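Copper-containing nitrite reductase (Hyphomicrobium denitrificans 1NES1, PDB 6TFO) probably reduces nitrite to nitric oxide at a copper centre, taking its electrons from a cytochrome c, and works as a homotrimer. Local coordinates at residues Ile322-Ser334 against Leu416-Gly430. Numbering follows the deposited sequence.
With CU (copper (II) ion), chain E.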
# COMPACT_ATOMS: atom_id res chain seq x y z
N ILE C 322 -22.22 -12.08 5.11
CA ILE C 322 -23.18 -11.36 4.22
C ILE C 322 -22.74 -11.45 2.75
O ILE C 322 -23.58 -11.19 1.87
CB ILE C 322 -23.43 -9.90 4.65
CG1 ILE C 322 -22.19 -9.01 4.52
CG2 ILE C 322 -24.02 -9.89 6.06
CD1 ILE C 322 -22.49 -7.53 4.71
N SER C 323 -21.48 -11.80 2.48
CA SER C 323 -20.92 -11.95 1.10
C SER C 323 -20.88 -13.42 0.69
O SER C 323 -20.48 -13.68 -0.46
CB SER C 323 -19.54 -11.36 0.98
OG SER C 323 -19.47 -10.06 1.52
N GLU C 324 -21.23 -14.34 1.59
CA GLU C 324 -21.32 -15.79 1.28
C GLU C 324 -19.93 -16.31 0.89
O GLU C 324 -19.80 -16.93 -0.18
CB GLU C 324 -22.34 -16.05 0.16
CG GLU C 324 -23.70 -15.42 0.42
CD GLU C 324 -24.78 -15.76 -0.58
OE1 GLU C 324 -24.60 -16.70 -1.36
OE2 GLU C 324 -25.80 -15.09 -0.58
N LYS C 325 -18.93 -16.05 1.74
CA LYS C 325 -17.54 -16.51 1.54
C LYS C 325 -17.11 -17.27 2.79
O LYS C 325 -16.31 -16.79 3.57
CB LYS C 325 -16.57 -15.35 1.29
CG LYS C 325 -16.99 -14.26 0.31
CD LYS C 325 -16.08 -14.04 -0.91
CE LYS C 325 -16.58 -14.75 -2.15
NZ LYS C 325 -18.00 -14.42 -2.45
N PRO C 326 -17.65 -18.48 3.03
CA PRO C 326 -17.33 -19.21 4.25
C PRO C 326 -15.95 -19.87 4.18
O PRO C 326 -15.38 -19.98 3.10
CB PRO C 326 -18.41 -20.29 4.27
CG PRO C 326 -18.64 -20.58 2.81
CD PRO C 326 -18.57 -19.22 2.15
N GLU C 327 -15.45 -20.29 5.33
CA GLU C 327 -14.14 -20.97 5.47
C GLU C 327 -14.38 -22.45 5.74
O GLU C 327 -13.57 -23.26 5.30
CB GLU C 327 -13.32 -20.34 6.60
CG GLU C 327 -12.81 -18.94 6.29
CD GLU C 327 -11.92 -18.85 5.07
OE1 GLU C 327 -11.25 -19.88 4.72
OE2 GLU C 327 -11.93 -17.77 4.46
N TYR C 328 -15.45 -22.76 6.47
CA TYR C 328 -15.81 -24.14 6.88
C TYR C 328 -17.14 -24.55 6.23
O TYR C 328 -18.12 -23.79 6.31
CB TYR C 328 -15.85 -24.25 8.40
CG TYR C 328 -14.51 -24.05 9.07
CD1 TYR C 328 -14.00 -22.77 9.29
CD2 TYR C 328 -13.76 -25.13 9.50
CE1 TYR C 328 -12.78 -22.58 9.91
CE2 TYR C 328 -12.54 -24.96 10.12
CZ TYR C 328 -12.04 -23.68 10.32
OH TYR C 328 -10.85 -23.51 10.95
N PHE C 329 -17.12 -25.71 5.56
CA PHE C 329 -18.30 -26.47 5.09
C PHE C 329 -18.36 -27.76 5.92
O PHE C 329 -17.39 -28.56 5.80
CB PHE C 329 -18.16 -26.79 3.60
CG PHE C 329 -18.53 -25.66 2.68
CD1 PHE C 329 -19.86 -25.43 2.35
CD2 PHE C 329 -17.57 -24.82 2.16
CE1 PHE C 329 -20.20 -24.40 1.49
CE2 PHE C 329 -17.92 -23.78 1.32
CZ PHE C 329 -19.23 -23.57 0.98
N LEU C 330 -19.41 -27.94 6.72
CA LEU C 330 -19.44 -29.02 7.75
C LEU C 330 -20.69 -29.90 7.67
O LEU C 330 -21.82 -29.37 7.46
CB LEU C 330 -19.35 -28.36 9.13
CG LEU C 330 -18.19 -27.39 9.32
CD1 LEU C 330 -18.41 -26.57 10.58
CD2 LEU C 330 -16.86 -28.12 9.35
N PHE C 331 -20.49 -31.21 7.89
CA PHE C 331 -21.55 -32.17 8.28
C PHE C 331 -21.59 -32.24 9.81
O PHE C 331 -20.55 -32.52 10.40
CB PHE C 331 -21.30 -33.56 7.71
CG PHE C 331 -21.41 -33.68 6.21
CD1 PHE C 331 -22.46 -33.08 5.52
CD2 PHE C 331 -20.49 -34.41 5.48
CE1 PHE C 331 -22.56 -33.19 4.14
CE2 PHE C 331 -20.60 -34.53 4.10
CZ PHE C 331 -21.62 -33.91 3.43
N ASN C 332 -22.75 -31.96 10.41
CA ASN C 332 -23.03 -32.15 11.85
C ASN C 332 -21.94 -31.43 12.65
O ASN C 332 -21.39 -32.03 13.59
CB ASN C 332 -23.14 -33.64 12.22
CG ASN C 332 -24.31 -34.36 11.57
OD1 ASN C 332 -24.86 -33.91 10.56
ND2 ASN C 332 -24.71 -35.48 12.13
N GLY C 333 -21.62 -30.20 12.25
CA GLY C 333 -21.09 -29.18 13.18
C GLY C 333 -19.58 -29.04 13.23
O GLY C 333 -19.14 -28.00 13.73
N SER C 334 -18.79 -30.01 12.78
CA SER C 334 -17.33 -30.01 13.04
C SER C 334 -16.57 -30.69 11.90
O SER C 334 -17.15 -31.51 11.17
CB SER C 334 -17.00 -30.66 14.37
OG SER C 334 -16.87 -32.07 14.24
N LEU C 416 -19.81 -39.65 2.04
CA LEU C 416 -20.78 -38.54 1.88
C LEU C 416 -20.03 -37.26 1.49
O LEU C 416 -19.08 -36.91 2.21
CB LEU C 416 -21.51 -38.32 3.22
CG LEU C 416 -22.57 -39.34 3.62
CD1 LEU C 416 -21.95 -40.69 3.96
CD2 LEU C 416 -23.36 -38.82 4.82
N VAL C 417 -20.45 -36.59 0.43
CA VAL C 417 -19.83 -35.32 -0.07
C VAL C 417 -20.92 -34.37 -0.56
O VAL C 417 -22.02 -34.84 -0.96
CB VAL C 417 -18.82 -35.57 -1.20
CG1 VAL C 417 -17.72 -36.54 -0.77
CG2 VAL C 417 -19.48 -36.04 -2.49
N ASP C 418 -20.61 -33.07 -0.55
CA ASP C 418 -21.22 -32.07 -1.46
C ASP C 418 -20.35 -32.12 -2.72
O ASP C 418 -19.15 -32.01 -2.57
CB ASP C 418 -21.27 -30.72 -0.77
CG ASP C 418 -21.91 -29.61 -1.56
OD1 ASP C 418 -22.01 -29.75 -2.81
OD2 ASP C 418 -22.31 -28.60 -0.90
N HIS C 419 -20.90 -32.42 -3.89
CA HIS C 419 -20.10 -32.73 -5.10
C HIS C 419 -19.58 -31.43 -5.73
O HIS C 419 -18.99 -31.50 -6.83
CB HIS C 419 -20.90 -33.59 -6.10
CG HIS C 419 -20.05 -34.58 -6.83
ND1 HIS C 419 -19.15 -34.20 -7.80
CD2 HIS C 419 -19.93 -35.92 -6.70
CE1 HIS C 419 -18.53 -35.27 -8.25
NE2 HIS C 419 -18.98 -36.34 -7.59
N ALA C 420 -19.82 -30.28 -5.09
CA ALA C 420 -18.99 -29.06 -5.29
C ALA C 420 -17.70 -29.30 -4.49
O ALA C 420 -17.63 -28.88 -3.33
CB ALA C 420 -19.73 -27.81 -4.86
N LEU C 421 -16.75 -30.01 -5.09
CA LEU C 421 -15.78 -30.84 -4.34
C LEU C 421 -14.63 -30.01 -3.77
O LEU C 421 -13.87 -30.58 -2.94
CB LEU C 421 -15.27 -31.97 -5.24
CG LEU C 421 -16.21 -33.16 -5.40
CD1 LEU C 421 -15.63 -34.14 -6.39
CD2 LEU C 421 -16.47 -33.83 -4.05
N SER C 422 -14.51 -28.73 -4.13
CA SER C 422 -13.58 -27.81 -3.43
C SER C 422 -13.94 -27.80 -1.94
O SER C 422 -13.04 -27.53 -1.11
CB SER C 422 -13.56 -26.43 -4.03
OG SER C 422 -12.86 -26.42 -5.26
N ARG C 423 -15.18 -28.15 -1.59
CA ARG C 423 -15.64 -28.08 -0.19
C ARG C 423 -15.05 -29.24 0.61
O ARG C 423 -15.09 -29.15 1.84
CB ARG C 423 -17.16 -28.02 -0.15
CG ARG C 423 -17.66 -26.75 -0.81
CD ARG C 423 -19.16 -26.70 -1.00
NE ARG C 423 -19.46 -25.70 -2.01
CZ ARG C 423 -20.67 -25.42 -2.47
NH1 ARG C 423 -21.74 -26.06 -2.01
NH2 ARG C 423 -20.82 -24.48 -3.39
N LEU C 424 -14.45 -30.24 -0.04
CA LEU C 424 -13.58 -31.25 0.63
C LEU C 424 -12.50 -30.50 1.42
O LEU C 424 -12.24 -30.83 2.58
CB LEU C 424 -12.89 -32.14 -0.41
CG LEU C 424 -13.75 -33.21 -1.08
CD1 LEU C 424 -12.96 -33.93 -2.18
CD2 LEU C 424 -14.27 -34.20 -0.06
N ASP C 425 -11.88 -29.51 0.78
CA ASP C 425 -10.72 -28.76 1.32
C ASP C 425 -11.19 -27.73 2.35
O ASP C 425 -10.35 -26.99 2.81
CB ASP C 425 -9.92 -28.14 0.16
CG ASP C 425 -9.43 -29.19 -0.83
OD1 ASP C 425 -8.83 -30.16 -0.35
OD2 ASP C 425 -9.69 -29.03 -2.06
N HIS C 426 -12.48 -27.71 2.74
CA HIS C 426 -13.04 -26.84 3.81
C HIS C 426 -13.73 -27.66 4.92
O HIS C 426 -14.48 -27.05 5.69
CB HIS C 426 -14.00 -25.79 3.24
CG HIS C 426 -13.35 -24.77 2.35
ND1 HIS C 426 -12.91 -23.55 2.82
CD2 HIS C 426 -13.08 -24.77 1.02
CE1 HIS C 426 -12.41 -22.84 1.83
NE2 HIS C 426 -12.49 -23.58 0.71
N GLY C 427 -13.49 -28.98 4.99
CA GLY C 427 -13.93 -29.87 6.08
C GLY C 427 -15.16 -30.73 5.75
O GLY C 427 -15.58 -31.50 6.65
N LEU C 428 -15.71 -30.68 4.53
CA LEU C 428 -17.00 -31.32 4.17
C LEU C 428 -16.78 -32.70 3.57
O LEU C 428 -16.66 -32.82 2.33
CB LEU C 428 -17.77 -30.45 3.18
CG LEU C 428 -19.25 -30.81 3.02
CD1 LEU C 428 -19.97 -30.77 4.36
CD2 LEU C 428 -19.91 -29.86 2.04
N VAL C 429 -16.78 -33.71 4.43
CA VAL C 429 -16.64 -35.14 4.03
C VAL C 429 -17.10 -35.99 5.22
O VAL C 429 -16.89 -35.57 6.37
CB VAL C 429 -15.20 -35.44 3.57
CG1 VAL C 429 -14.24 -35.31 4.73
CG2 VAL C 429 -15.06 -36.80 2.93
N GLY C 430 -17.79 -37.10 4.94
CA GLY C 430 -18.26 -38.07 5.95
C GLY C 430 -18.03 -39.49 5.47
O GLY C 430 -17.95 -39.73 4.23
CU CU E . -18.14 -38.29 -7.60
O HOH W 1 -17.70 -31.80 8.45
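R423 lies across one face of the F329 ring: its CD sits 3.5 Å from the ring centroid and 10° off the normal, a CH-pi contact. The guanidinium plane is turned only 6° from that of the phenyl, and A420 CB covers a guanidinium face. At the edge of the F329 ring, in its plane, comes H426 CB. The F331 ring repeats the pattern with L428, whose CD1 stands 3.4 Å from its centroid, almost on the normal; L428 CG, anti to the backbone N (chi1 -165°), sends that methyl over the phenyl while CB stays against F329 CB. The F331 edge meets the backbone of V429 and G430, and its CE2 is 3.4 Å from L416 O. Polar bonds fix the register: H426 ND1 donates to E327 O (2.6 Å), the acceptor lying in the imidazole plane, and F329 N donates to H426 O at 3.0 Å. A water joins F331 N, S334 O and G427 O. R423 NH1 also forms a salt bridge with D418 OD2 (2.8 Å), which Q299 shares. With an alanine in place of F329, a gap would probably open beside R423 CG and CD and H426 CB, and the CH-pi contact would be lost. R423 NE forms a salt bridge with E324 of the second subunit, and H426 NE2 is hydrogen-bonded to I322 O of the second subunit. Strand 328-331, outermost within this chain, pairs antiparallel with strand 293-302, with a classic beta bulge where E327 and Y328 both face I302. The contact joins the two sheets of a cupredoxin-type beta sandwich through the loop between strands 412-418 and 430-434, which also carries H419 to a copper shared with H227 and H262 of the second subunit; helix 337-341 packs on F331 and V429.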